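Local atomic coordinates of uncharacterized conserved protein YndB, AHSA1/START domain (Micromonospora chersina, PDB entry 6V04), a protein that is of unknown function but, as a START/Bet v1-like protein encoded in the dynemicin biosynthetic locus, probably takes part in making that antibiotic. Residues V18-P23 and R132-L137; L174-N179 and F197-W202; D109-R114 and G232-T237. One frame throughout, in Å; residues are numbered along the deposited sequence.

Contact 1: V18-P23 and R132-L137; sequences VSVPAP and RLARYL
Val-20, the last residue of strand 14-20, packs its two methyl groups on Ala-134 and Leu-137 of the long helix 116-139. From the backbone, CB is directed at the helix, and there the chain forks. CG1 lies anti to the carbonyl carbon (chi1 -65°) and runs to the methyl of Ala-134, with 3.9 Å between Val-20 CG1 and Ala-134 CB. The other branch, CG2, sits between the backbone N and the carbonyl carbon and reaches a residue nearly one helical turn further on, with 3.9 Å from Val-20 CG2 to Leu-137 CD1. The side chains of Val-20 and Leu-137 meet at about a right angle. Two residues back, Val-18 adds a looser touch: its CG2 is 4.3 Å from Ala-134 CB.

Residue sizes fit these places. Ala-134 lets the helix lie close to the strand, its CA 6.3 Å from the CA of Val-20, whereas Leu-137 extends to cover the strand end. Beta-branched valines suit the extended backbone, and the CB of Ser-19 between them points away from the helix. Helix and strand segments run nearly parallel, 6° apart, with axes 9.2 Å from each other, so the long helix packs along the edge strand of the first sheet, as in the helix-grip fold of START/Bet v1-like domains. Helix 24-32 also packs here, with Val-27 touching Val-20, and Glu-26 and Ala-30 touching Leu-137.

No hydrogen bond spans the two segments. The strand's backbone bonds go instead to strand 103-110, and the helix has its own backbone bonds, such as Leu-137 N to Leu-133 O, so shape and the exclusion of water from methyl groups hold this pair together.

Contact 2: L174-N179 and F197-W202; sequences LPIATN and FTLRDW
Ile-176 and Trp-202 meet because their first torsions send the two side chains toward one another: Ile-176 CG1 stands between its backbone N and carbonyl carbon (chi1 59°), while the indole of Trp-202 extends anti to the backbone N (chi1 177°). Both strands belong to the antiparallel sheet of the second half of the chain, which has the strand order of a helix-grip, Bet v1-like fold. They are not adjacent in it: strand 183-187 lies between 176-178 and 196-205. The nearest CA pair, Ile-176 and Leu-199, is accordingly 8.4 Å apart, and side chains alone bridge the gap.

Ile-176 divides its work between two branches. Its CG2 goes to Leu-199, 4.0 Å from Ile-176 CG2 to Leu-199 CD1, and its longer branch reaches the six-membered ring of the indole, which it approaches obliquely. A beta-branched residue suits this place, being at home in a strand and able to touch two partners at once. Leucine at 199 supplies a longer apolar side chain, which also packs on Phe-212 of the next strand.

Trp-202 brings a broad apolar surface while its NE1 hydrogen-bonds to Glu-167, so the polar end of the indole is satisfied outside the packing. Leu-174 completes the cluster at the ring's edge, near its plane, with Leu-174 CD1 4.3 Å from Trp-202 CH2; that same CH2 lies 3.8 Å from Ile-176 CD1.

Contact 3: D109-R114 and G232-T237; sequences DSCPGR and GERGRT
Arg-234 reaches out of one beta turn to lay its guanidinium against another, the type II turn from Cys-111 to Arg-114. The close part of the contact is at the flat head of this arginine. Gly-113 O sits over the centre of one guanidinium face, 3.4 Å from Arg-234 CZ. At the edge, somewhat tilted from the plane, Arg-234 NH1 donates to Pro-112 O across 3.0 Å, a bent bond (144° at the hydrogen). A much straighter bond from Arg-234 NH2 to Thr-237 OG1, 2.8 Å and 168°, fixes the rotation of the head. The chain is extended from CG to NE, which carries the charge across to the other turn.

Gly-113 has a positive phi, which fits the third position of a type II turn, and with no side chain it lets the arginine pass close to the turn. Proline before it suits the second position. Both residues are exposed, so these tight backbone contacts lie at the rim. Looser is the approach of Arg-234 NH1 to the buried Cys-111 SG, at 3.6 Å. Deeper in, Arg-114 points its CB away and forms a salt bridge with Asp-109, Arg-114 NH1 to Asp-109 OD1 at 2.8 Å.

One guanidinium thus joins the two halves of the chain, bonded to Pro-112 O and Thr-237 OG1 with Gly-113 O over its face; these oxygens probably ease the partial burial of its charge.

Overall arrangement
From the N terminus, strand 14-20 opens contact 1, which closes when helix 116-139 returns to it 109 residues later. Before that closure, strand 103-110 runs into the turn that opens contact 3, so contacts 1 and 3 cross along the chain. Contact 3 closes only at 232-237, and the short loop of contact 2 (174-179 with 197-202) lies wholly within its span. Contact 1 ties helix to edge strand in the first sheet, contact 2 joins strands within the second, and contact 3 links the two sheet-bearing halves. Contacts 1 and 2 sit on opposite sides of the chain's centre, their centres about 46 Å apart.

Contact 1: V18-P23 and R132-L137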
ATOM      1  N   VAL A  18     -19.425   4.174  -7.492  1.00 36.30           N
ATOM      2  CA  VAL A  18     -20.180   5.036  -6.592  1.00 36.77           C
ATOM      3  C   VAL A  18     -21.031   5.974  -7.440  1.00 38.68           C
ATOM      4  O   VAL A  18     -20.594   6.448  -8.493  1.00 37.60           O
ATOM      5  CB  VAL A  18     -19.259   5.821  -5.628  1.00 35.90           C
ATOM      6  CG1 VAL A  18     -18.357   6.791  -6.385  1.00 35.42           C
ATOM      7  CG2 VAL A  18     -20.086   6.552  -4.575  1.00 39.12           C
ATOM      8  N   SER A  19     -22.259   6.208  -6.992  1.00 38.60           N
ATOM      9  CA  SER A  19     -23.159   7.176  -7.597  1.00 41.00           C
ATOM     10  C   SER A  19     -23.285   8.362  -6.655  1.00 41.24           C
ATOM     11  O   SER A  19     -23.537   8.178  -5.461  1.00 45.73           O
ATOM     12  CB  SER A  19     -24.532   6.561  -7.865  1.00 46.98           C
ATOM     13  OG  SER A  19     -25.454   7.554  -8.274  1.00 57.93           O
ATOM     14  N   VAL A  20     -23.083   9.568  -7.179  1.00 39.60           N
ATOM     15  CA  VAL A  20     -23.157  10.777  -6.357  1.00 39.61           C
ATOM     16  C   VAL A  20     -24.086  11.798  -7.002  1.00 43.80           C
ATOM     17  O   VAL A  20     -24.176  11.873  -8.237  1.00 44.73           O
ATOM     18  CB  VAL A  20     -21.769  11.393  -6.124  1.00 39.34           C
ATOM     19  CG1 VAL A  20     -20.880  10.456  -5.307  1.00 37.54           C
ATOM     20  CG2 VAL A  20     -21.114  11.766  -7.440  1.00 39.37           C
ATOM     21  N   PRO A  21     -24.794  12.597  -6.217  1.00 43.62           N
ATOM     22  CA  PRO A  21     -25.688  13.603  -6.797  1.00 48.48           C
ATOM     23  C   PRO A  21     -24.964  14.895  -7.123  1.00 66.21           C
ATOM     24  O   PRO A  21     -25.441  15.982  -6.785  1.00 69.28           O
ATOM     25  CB  PRO A  21     -26.729  13.809  -5.691  1.00 54.23           C
ATOM     26  CG  PRO A  21     -25.958  13.581  -4.441  1.00 50.26           C
ATOM     27  CD  PRO A  21     -24.914  12.535  -4.751  1.00 47.44           C
ATOM     28  N   ALA A  22     -23.798  14.787  -7.749  1.00 51.61           N
ATOM     29  CA  ALA A  22     -23.078  15.928  -8.278  1.00 42.23           C
ATOM     30  C   ALA A  22     -22.962  15.795  -9.790  1.00 42.84           C
ATOM     31  O   ALA A  22     -22.901  14.677 -10.313  1.00 46.79           O
ATOM     32  CB  ALA A  22     -21.676  16.047  -7.669  1.00 46.00           C
ATOM     33  N   PRO A  23     -22.947  16.907 -10.521  1.00 42.51           N
ATOM     34  CA  PRO A  23     -22.818  16.827 -11.977  1.00 42.64           C
ATOM     35  C   PRO A  23     -21.428  16.372 -12.395  1.00 43.59           C
ATOM     36  O   PRO A  23     -20.457  16.463 -11.639  1.00 42.83           O
ATOM     37  CB  PRO A  23     -23.102  18.260 -12.440  1.00 49.26           C
ATOM     38  CG  PRO A  23     -22.746  19.105 -11.282  1.00 54.06           C
ATOM     39  CD  PRO A  23     -23.071  18.299 -10.056  1.00 51.88           C
ATOM     40  N   ARG A 132     -14.854   8.190   0.384  1.00 27.13           N
ATOM     41  CA  ARG A 132     -14.295   9.484   0.761  1.00 26.85           C
ATOM     42  C   ARG A 132     -14.583  10.529  -0.310  1.00 26.17           C
ATOM     43  O   ARG A 132     -14.887  11.683   0.009  1.00 27.19           O
ATOM     44  CB  ARG A 132     -12.786   9.352   1.020  1.00 26.39           C
ATOM     45  CG  ARG A 132     -12.473   8.492   2.240  1.00 27.13           C
ATOM     46  CD  ARG A 132     -10.993   8.283   2.524  1.00 26.71           C
ATOM     47  NE  ARG A 132     -10.863   7.198   3.487  1.00 27.43           N
ATOM     48  CZ  ARG A 132     -10.991   7.332   4.805  1.00 28.24           C
ATOM     49  NH1 ARG A 132     -11.203   8.527   5.351  1.00 28.41           N
ATOM     50  NH2 ARG A 132     -10.897   6.261   5.570  1.00 28.87           N
ATOM     51  N   LEU A 133     -14.535  10.141  -1.589  1.00 27.58           N
ATOM     52  CA  LEU A 133     -14.937  11.065  -2.642  1.00 27.30           C
ATOM     53  C   LEU A 133     -16.357  11.556  -2.408  1.00 30.41           C
ATOM     54  O   LEU A 133     -16.635  12.756  -2.499  1.00 29.55           O
ATOM     55  CB  LEU A 133     -14.824  10.397  -4.018  1.00 26.23           C
ATOM     56  CG  LEU A 133     -15.342  11.248  -5.179  1.00 27.85           C
ATOM     57  CD1 LEU A 133     -14.553  12.540  -5.326  1.00 30.50           C
ATOM     58  CD2 LEU A 133     -15.255  10.430  -6.460  1.00 29.48           C
ATOM     59  N   ALA A 134     -17.277  10.635  -2.112  1.00 28.73           N
ATOM     60  CA  ALA A 134     -18.676  11.015  -1.932  1.00 33.02           C
ATOM     61  C   ALA A 134     -18.846  11.953  -0.744  1.00 29.68           C
ATOM     62  O   ALA A 134     -19.627  12.907  -0.810  1.00 34.65           O
ATOM     63  CB  ALA A 134     -19.540   9.766  -1.761  1.00 33.48           C
ATOM     64  N   ARG A 135     -18.125  11.693   0.347  1.00 29.82           N
ATOM     65  CA  ARG A 135     -18.194  12.563   1.522  1.00 31.25           C
ATOM     66  C   ARG A 135     -17.722  13.974   1.189  1.00 35.26           C
ATOM     67  O   ARG A 135     -18.348  14.964   1.586  1.00 34.78           O
ATOM     68  CB  ARG A 135     -17.341  11.976   2.642  1.00 35.43           C
ATOM     69  CG  ARG A 135     -17.967  10.826   3.400  1.00 49.41           C
ATOM     70  CD  ARG A 135     -17.017  10.347   4.492  1.00 74.39           C
ATOM     71  NE  ARG A 135     -16.680  11.409   5.444  1.00 83.35           N
ATOM     72  CZ  ARG A 135     -17.114  11.481   6.702  1.00 85.85           C
ATOM     73  NH1 ARG A 135     -17.912  10.547   7.207  1.00 86.83           N
ATOM     74  NH2 ARG A 135     -16.739  12.496   7.467  1.00 82.71           N
ATOM     75  N   TYR A 136     -16.599  14.078   0.479  1.00 31.39           N
ATOM     76  CA  TYR A 136     -16.044  15.375   0.112  1.00 34.25           C
ATOM     77  C   TYR A 136     -16.984  16.150  -0.804  1.00 35.30           C
ATOM     78  O   TYR A 136     -17.165  17.364  -0.634  1.00 35.50           O
ATOM     79  CB  TYR A 136     -14.675  15.171  -0.541  1.00 31.85           C
ATOM     80  CG  TYR A 136     -14.159  16.402  -1.242  1.00 32.65           C
ATOM     81  CD1 TYR A 136     -13.802  17.533  -0.530  1.00 30.28           C
ATOM     82  CD2 TYR A 136     -14.017  16.422  -2.624  1.00 32.99           C
ATOM     83  CE1 TYR A 136     -13.341  18.674  -1.178  1.00 35.11           C
ATOM     84  CE2 TYR A 136     -13.560  17.547  -3.282  1.00 36.79           C
ATOM     85  CZ  TYR A 136     -13.212  18.663  -2.559  1.00 35.86           C
ATOM     86  OH  TYR A 136     -12.759  19.782  -3.229  1.00 40.68           O
ATOM     87  N   LEU A 137     -17.598  15.470  -1.783  1.00 33.55           N
ATOM     88  CA  LEU A 137     -18.560  16.141  -2.653  1.00 35.13           C
ATOM     89  C   LEU A 137     -19.789  16.603  -1.882  1.00 36.54           C
ATOM     90  O   LEU A 137     -20.362  17.654  -2.196  1.00 40.55           O
ATOM     91  CB  LEU A 137     -18.970  15.206  -3.794  1.00 32.26           C
ATOM     92  CG  LEU A 137     -17.876  14.929  -4.824  1.00 32.91           C
ATOM     93  CD1 LEU A 137     -18.286  13.799  -5.740  1.00 34.78           C
ATOM     94  CD2 LEU A 137     -17.599  16.193  -5.627  1.00 41.92           C
TER

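Contact 2: L174-N179 and F197-W202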
ATOM      1  N   LEU A 174      16.069  -8.793   5.260  1.00 25.22           N
ATOM      2  CA  LEU A 174      15.355  -8.211   6.391  1.00 25.43           C
ATOM      3  C   LEU A 174      16.317  -7.448   7.291  1.00 26.04           C
ATOM      4  O   LEU A 174      17.471  -7.848   7.448  1.00 26.79           O
ATOM      5  CB  LEU A 174      14.668  -9.296   7.215  1.00 25.10           C
ATOM      6  CG  LEU A 174      13.412  -9.884   6.571  1.00 24.43           C
ATOM      7  CD1 LEU A 174      13.010 -11.179   7.249  1.00 29.73           C
ATOM      8  CD2 LEU A 174      12.273  -8.888   6.639  1.00 25.84           C
ATOM      9  N   PRO A 175      15.852  -6.366   7.912  1.00 24.60           N
ATOM     10  CA  PRO A 175      16.710  -5.564   8.813  1.00 25.23           C
ATOM     11  C   PRO A 175      16.764  -6.153  10.215  1.00 29.27           C
ATOM     12  O   PRO A 175      16.304  -5.563  11.192  1.00 29.35           O
ATOM     13  CB  PRO A 175      16.017  -4.199   8.782  1.00 28.88           C
ATOM     14  CG  PRO A 175      14.579  -4.558   8.689  1.00 26.57           C
ATOM     15  CD  PRO A 175      14.515  -5.761   7.773  1.00 22.53           C
ATOM     16  N   ILE A 176      17.344  -7.348  10.328  1.00 26.69           N
ATOM     17  CA  ILE A 176      17.327  -8.104  11.571  1.00 28.54           C
ATOM     18  C   ILE A 176      18.745  -8.520  11.946  1.00 32.95           C
ATOM     19  O   ILE A 176      19.653  -8.560  11.112  1.00 34.89           O
ATOM     20  CB  ILE A 176      16.407  -9.344  11.466  1.00 27.45           C
ATOM     21  CG1 ILE A 176      16.878 -10.266  10.341  1.00 33.71           C
ATOM     22  CG2 ILE A 176      14.979  -8.901  11.226  1.00 26.93           C
ATOM     23  CD1 ILE A 176      16.101 -11.585  10.251  1.00 33.38           C
ATOM     24  N   ALA A 177      18.932  -8.828  13.231  1.00 32.17           N
ATOM     25  CA  ALA A 177      20.178  -9.406  13.703  1.00 34.91           C
ATOM     26  C   ALA A 177      19.879 -10.399  14.815  1.00 51.04           C
ATOM     27  O   ALA A 177      18.827 -10.351  15.458  1.00 39.86           O
ATOM     28  CB  ALA A 177      21.144  -8.331  14.206  1.00 38.95           C
ATOM     29  N   THR A 178      20.826 -11.302  15.040  1.00 54.67           N
ATOM     30  CA  THR A 178      20.647 -12.334  16.043  1.00 62.25           C
ATOM     31  C   THR A 178      20.906 -11.773  17.438  1.00 68.19           C
ATOM     32  O   THR A 178      21.578 -10.753  17.614  1.00 56.15           O
ATOM     33  CB  THR A 178      21.576 -13.516  15.765  1.00 64.49           C
ATOM     34  OG1 THR A 178      22.940 -13.083  15.843  1.00 73.09           O
ATOM     35  CG2 THR A 178      21.303 -14.086  14.377  1.00 55.67           C
ATOM     36  N   ASN A 179      20.333 -12.451  18.440  1.00 94.36           N
ATOM     37  CA  ASN A 179      20.462 -12.071  19.840  1.00107.56           C
ATOM     38  C   ASN A 179      20.749 -13.353  20.629  1.00112.55           C
ATOM     39  O   ASN A 179      19.919 -13.873  21.374  1.00111.84           O
ATOM     40  CB  ASN A 179      19.203 -11.357  20.339  1.00106.67           C
ATOM     41  CG  ASN A 179      19.394 -10.706  21.693  1.00104.91           C
ATOM     42  OD1 ASN A 179      18.754 -11.086  22.672  1.00101.80           O
ATOM     43  ND2 ASN A 179      20.281  -9.720  21.756  1.00108.37           N
ATOM     44  N   PHE A 197      14.587  -2.444  17.895  1.00 24.37           N
ATOM     45  CA  PHE A 197      13.362  -3.002  18.439  1.00 23.77           C
ATOM     46  C   PHE A 197      13.543  -4.483  18.742  1.00 25.38           C
ATOM     47  O   PHE A 197      14.165  -5.216  17.964  1.00 25.90           O
ATOM     48  CB  PHE A 197      12.202  -2.817  17.451  1.00 23.19           C
ATOM     49  CG  PHE A 197      11.885  -1.384  17.178  1.00 23.68           C
ATOM     50  CD1 PHE A 197      12.610  -0.664  16.242  1.00 24.16           C
ATOM     51  CD2 PHE A 197      10.880  -0.742  17.876  1.00 23.90           C
ATOM     52  CE1 PHE A 197      12.333   0.667  16.000  1.00 24.90           C
ATOM     53  CE2 PHE A 197      10.600   0.589  17.644  1.00 24.66           C
ATOM     54  CZ  PHE A 197      11.326   1.299  16.701  1.00 25.18           C
ATOM     55  N   THR A 198      12.971  -4.922  19.860  1.00 24.34           N
ATOM     56  CA  THR A 198      13.007  -6.332  20.229  1.00 23.67           C
ATOM     57  C   THR A 198      12.092  -7.162  19.326  1.00 25.65           C
ATOM     58  O   THR A 198      10.909  -6.845  19.147  1.00 25.96           O
ATOM     59  CB  THR A 198      12.583  -6.506  21.679  1.00 25.99           C
ATOM     60  OG1 THR A 198      13.486  -5.793  22.536  1.00 29.87           O
ATOM     61  CG2 THR A 198      12.590  -7.978  22.059  1.00 31.96           C
ATOM     62  N   LEU A 199      12.635  -8.249  18.798  1.00 24.55           N
ATOM     63  CA  LEU A 199      11.905  -9.183  17.950  1.00 23.42           C
ATOM     64  C   LEU A 199      11.633 -10.434  18.774  1.00 27.93           C
ATOM     65  O   LEU A 199      12.540 -10.944  19.444  1.00 31.66           O
ATOM     66  CB  LEU A 199      12.723  -9.500  16.698  1.00 25.81           C
ATOM     67  CG  LEU A 199      12.037 -10.296  15.589  1.00 28.05           C
ATOM     68  CD1 LEU A 199      12.682 -10.010  14.251  1.00 31.28           C
ATOM     69  CD2 LEU A 199      12.119 -11.778  15.903  1.00 33.58           C
ATOM     70  N   ARG A 200      10.390 -10.912  18.743  1.00 25.15           N
ATOM     71  CA  ARG A 200       9.958 -12.060  19.529  1.00 27.33           C
ATOM     72  C   ARG A 200       9.180 -13.034  18.650  1.00 26.37           C
ATOM     73  O   ARG A 200       8.635 -12.670  17.605  1.00 27.06           O
ATOM     74  CB  ARG A 200       9.050 -11.665  20.703  1.00 32.83           C
ATOM     75  CG  ARG A 200       9.633 -10.653  21.673  1.00 47.50           C
ATOM     76  CD  ARG A 200      10.771 -11.219  22.516  1.00 78.20           C
ATOM     77  NE  ARG A 200      10.731 -10.704  23.884  1.00 91.02           N
ATOM     78  CZ  ARG A 200      11.785 -10.604  24.691  1.00 99.73           C
ATOM     79  NH1 ARG A 200      12.991 -10.972  24.277  1.00 99.91           N
ATOM     80  NH2 ARG A 200      11.634 -10.122  25.918  1.00106.59           N
ATOM     81  N   ASP A 201       9.082 -14.273  19.131  1.00 28.50           N
ATOM     82  CA  ASP A 201       8.195 -15.282  18.540  1.00 30.89           C
ATOM     83  C   ASP A 201       8.497 -15.527  17.063  1.00 30.58           C
ATOM     84  O   ASP A 201       7.591 -15.711  16.244  1.00 30.02           O
ATOM     85  CB  ASP A 201       6.731 -14.888  18.735  1.00 31.54           C
ATOM     86  CG  ASP A 201       6.346 -14.803  20.207  1.00 45.82           C
ATOM     87  OD1 ASP A 201       6.879 -15.600  21.005  1.00 51.50           O
ATOM     88  OD2 ASP A 201       5.519 -13.939  20.563  1.00 53.92           O
ATOM     89  N   TRP A 202       9.777 -15.581  16.716  1.00 27.81           N
ATOM     90  CA  TRP A 202      10.171 -15.907  15.346  1.00 28.44           C
ATOM     91  C   TRP A 202       9.718 -17.318  14.984  1.00 27.71           C
ATOM     92  O   TRP A 202      10.062 -18.278  15.679  1.00 30.56           O
ATOM     93  CB  TRP A 202      11.689 -15.794  15.224  1.00 29.80           C
ATOM     94  CG  TRP A 202      12.289 -16.170  13.892  1.00 29.38           C
ATOM     95  CD1 TRP A 202      12.712 -17.409  13.503  1.00 34.55           C
ATOM     96  CD2 TRP A 202      12.564 -15.290  12.797  1.00 27.99           C
ATOM     97  NE1 TRP A 202      13.219 -17.355  12.222  1.00 33.26           N
ATOM     98  CE2 TRP A 202      13.139 -16.066  11.769  1.00 30.88           C
ATOM     99  CE3 TRP A 202      12.370 -13.925  12.580  1.00 27.74           C
ATOM    100  CZ2 TRP A 202      13.541 -15.515  10.563  1.00 31.97           C
ATOM    101  CZ3 TRP A 202      12.761 -13.382  11.379  1.00 29.76           C
ATOM    102  CH2 TRP A 202      13.336 -14.170  10.383  1.00 32.30           C
TER

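Contact 3: D109-R114 and G232-T237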
ATOM      1  N   ASP A 109      -9.551  -1.994 -11.610  1.00 23.32           N
ATOM      2  CA  ASP A 109      -8.184  -2.224 -11.136  1.00 25.39           C
ATOM      3  C   ASP A 109      -7.849  -3.678 -11.427  1.00 25.84           C
ATOM      4  O   ASP A 109      -8.416  -4.576 -10.799  1.00 26.68           O
ATOM      5  CB  ASP A 109      -8.060  -1.909  -9.636  1.00 22.61           C
ATOM      6  CG  ASP A 109      -6.650  -2.079  -9.095  1.00 25.56           C
ATOM      7  OD1 ASP A 109      -5.854  -2.846  -9.674  1.00 25.72           O
ATOM      8  OD2 ASP A 109      -6.337  -1.449  -8.040  1.00 25.93           O
ATOM      9  N   SER A 110      -6.973  -3.921 -12.405  1.00 24.45           N
ATOM     10  CA  SER A 110      -6.585  -5.275 -12.752  1.00 24.22           C
ATOM     11  C   SER A 110      -5.071  -5.424 -12.741  1.00 25.30           C
ATOM     12  O   SER A 110      -4.319  -4.454 -12.895  1.00 27.30           O
ATOM     13  CB  SER A 110      -7.156  -5.684 -14.121  1.00 29.25           C
ATOM     14  OG  SER A 110      -6.783  -4.760 -15.120  1.00 31.36           O
ATOM     15  N   CYS A 111      -4.642  -6.647 -12.499  1.00 25.16           N
ATOM     16  CA  CYS A 111      -3.238  -6.988 -12.451  1.00 26.51           C
ATOM     17  C   CYS A 111      -3.080  -8.470 -12.753  1.00 28.68           C
ATOM     18  O   CYS A 111      -3.581  -9.311 -11.998  1.00 28.31           O
ATOM     19  CB  CYS A 111      -2.655  -6.648 -11.080  1.00 26.37           C
ATOM     20  SG  CYS A 111      -0.893  -7.045 -10.926  1.00 29.79           S
ATOM     21  N   PRO A 112      -2.416  -8.835 -13.847  1.00 28.09           N
ATOM     22  CA  PRO A 112      -2.312 -10.254 -14.204  1.00 34.65           C
ATOM     23  C   PRO A 112      -1.648 -11.059 -13.098  1.00 34.14           C
ATOM     24  O   PRO A 112      -0.611 -10.663 -12.559  1.00 32.38           O
ATOM     25  CB  PRO A 112      -1.464 -10.235 -15.482  1.00 35.56           C
ATOM     26  CG  PRO A 112      -1.619  -8.862 -16.032  1.00 34.99           C
ATOM     27  CD  PRO A 112      -1.759  -7.958 -14.831  1.00 27.59           C
ATOM     28  N   GLY A 113      -2.279 -12.171 -12.734  1.00 32.13           N
ATOM     29  CA  GLY A 113      -1.750 -13.064 -11.725  1.00 33.60           C
ATOM     30  C   GLY A 113      -1.960 -12.612 -10.299  1.00 38.72           C
ATOM     31  O   GLY A 113      -1.360 -13.193  -9.387  1.00 39.96           O
ATOM     32  N   ARG A 114      -2.794 -11.608 -10.074  1.00 32.37           N
ATOM     33  CA  ARG A 114      -3.039 -11.116  -8.728  1.00 32.72           C
ATOM     34  C   ARG A 114      -3.492 -12.255  -7.819  1.00 39.80           C
ATOM     35  O   ARG A 114      -4.467 -12.945  -8.144  1.00 43.18           O
ATOM     36  CB  ARG A 114      -4.116 -10.038  -8.768  1.00 33.14           C
ATOM     37  CG  ARG A 114      -4.583  -9.550  -7.412  1.00 35.73           C
ATOM     38  CD  ARG A 114      -5.506  -8.375  -7.611  1.00 36.23           C
ATOM     39  NE  ARG A 114      -4.746  -7.159  -7.857  1.00 33.17           N
ATOM     40  CZ  ARG A 114      -5.186  -6.102  -8.531  1.00 29.03           C
ATOM     41  NH1 ARG A 114      -4.399  -5.039  -8.645  1.00 31.11           N
ATOM     42  NH2 ARG A 114      -6.389  -6.097  -9.095  1.00 29.90           N
ATOM     43  N   GLY A 232       3.615 -18.323  -8.596  1.00 33.57           N
ATOM     44  CA  GLY A 232       2.807 -18.030  -9.763  1.00 34.80           C
ATOM     45  C   GLY A 232       3.624 -18.104 -11.031  1.00 37.53           C
ATOM     46  O   GLY A 232       4.856 -18.045 -11.002  1.00 36.62           O
ATOM     47  N   GLU A 233       2.921 -18.264 -12.158  1.00 37.48           N
ATOM     48  CA  GLU A 233       3.587 -18.207 -13.456  1.00 42.56           C
ATOM     49  C   GLU A 233       4.328 -16.892 -13.637  1.00 42.50           C
ATOM     50  O   GLU A 233       5.395 -16.859 -14.261  1.00 41.16           O
ATOM     51  CB  GLU A 233       2.575 -18.384 -14.596  1.00 51.17           C
ATOM     52  CG  GLU A 233       1.948 -19.761 -14.692  1.00 76.10           C
ATOM     53  CD  GLU A 233       0.981 -19.872 -15.858  1.00 89.04           C
ATOM     54  OE1 GLU A 233       1.033 -19.007 -16.760  1.00 84.40           O
ATOM     55  OE2 GLU A 233       0.170 -20.825 -15.874  1.00 84.97           O
ATOM     56  N   ARG A 234       3.789 -15.805 -13.087  1.00 35.83           N
ATOM     57  CA  ARG A 234       4.398 -14.490 -13.235  1.00 33.78           C
ATOM     58  C   ARG A 234       5.648 -14.322 -12.384  1.00 34.85           C
ATOM     59  O   ARG A 234       6.361 -13.326 -12.565  1.00 36.51           O
ATOM     60  CB  ARG A 234       3.397 -13.402 -12.853  1.00 32.70           C
ATOM     61  CG  ARG A 234       3.164 -13.264 -11.330  1.00 34.40           C
ATOM     62  CD  ARG A 234       2.097 -12.230 -11.032  1.00 31.96           C
ATOM     63  NE  ARG A 234       1.987 -11.950  -9.600  1.00 30.79           N
ATOM     64  CZ  ARG A 234       1.249 -10.978  -9.081  1.00 31.41           C
ATOM     65  NH1 ARG A 234       0.546 -10.168  -9.865  1.00 33.23           N
ATOM     66  NH2 ARG A 234       1.231 -10.784  -7.759  1.00 31.83           N
ATOM     67  N   GLY A 235       5.903 -15.241 -11.461  1.00 32.74           N
ATOM     68  CA  GLY A 235       6.901 -15.085 -10.418  1.00 34.53           C
ATOM     69  C   GLY A 235       6.309 -15.367  -9.054  1.00 37.05           C
ATOM     70  O   GLY A 235       5.119 -15.640  -8.906  1.00 32.96           O
ATOM     71  N   ARG A 236       7.174 -15.297  -8.035  1.00 33.89           N
ATOM     72  CA  ARG A 236       6.769 -15.527  -6.654  1.00 29.36           C
ATOM     73  C   ARG A 236       6.429 -14.186  -6.031  1.00 30.00           C
ATOM     74  O   ARG A 236       7.250 -13.268  -6.055  1.00 33.71           O
ATOM     75  CB  ARG A 236       7.876 -16.196  -5.835  1.00 32.88           C
ATOM     76  CG  ARG A 236       7.963 -17.696  -6.029  1.00 58.98           C
ATOM     77  CD  ARG A 236       8.873 -18.329  -4.991  1.00 67.37           C
ATOM     78  NE  ARG A 236      10.263 -18.360  -5.429  1.00 67.12           N
ATOM     79  CZ  ARG A 236      10.763 -19.280  -6.246  1.00 73.90           C
ATOM     80  NH1 ARG A 236       9.986 -20.243  -6.727  1.00 78.03           N
ATOM     81  NH2 ARG A 236      12.041 -19.233  -6.591  1.00 75.89           N
ATOM     82  N   THR A 237       5.229 -14.067  -5.478  1.00 27.99           N
ATOM     83  CA  THR A 237       4.841 -12.817  -4.836  1.00 25.87           C
ATOM     84  C   THR A 237       5.243 -12.876  -3.373  1.00 26.17           C
ATOM     85  O   THR A 237       4.750 -13.717  -2.614  1.00 26.58           O
ATOM     86  CB  THR A 237       3.345 -12.550  -4.969  1.00 26.11           C
ATOM     87  OG1 THR A 237       3.002 -12.451  -6.352  1.00 28.47           O
ATOM     88  CG2 THR A 237       2.974 -11.251  -4.268  1.00 25.34           C
TER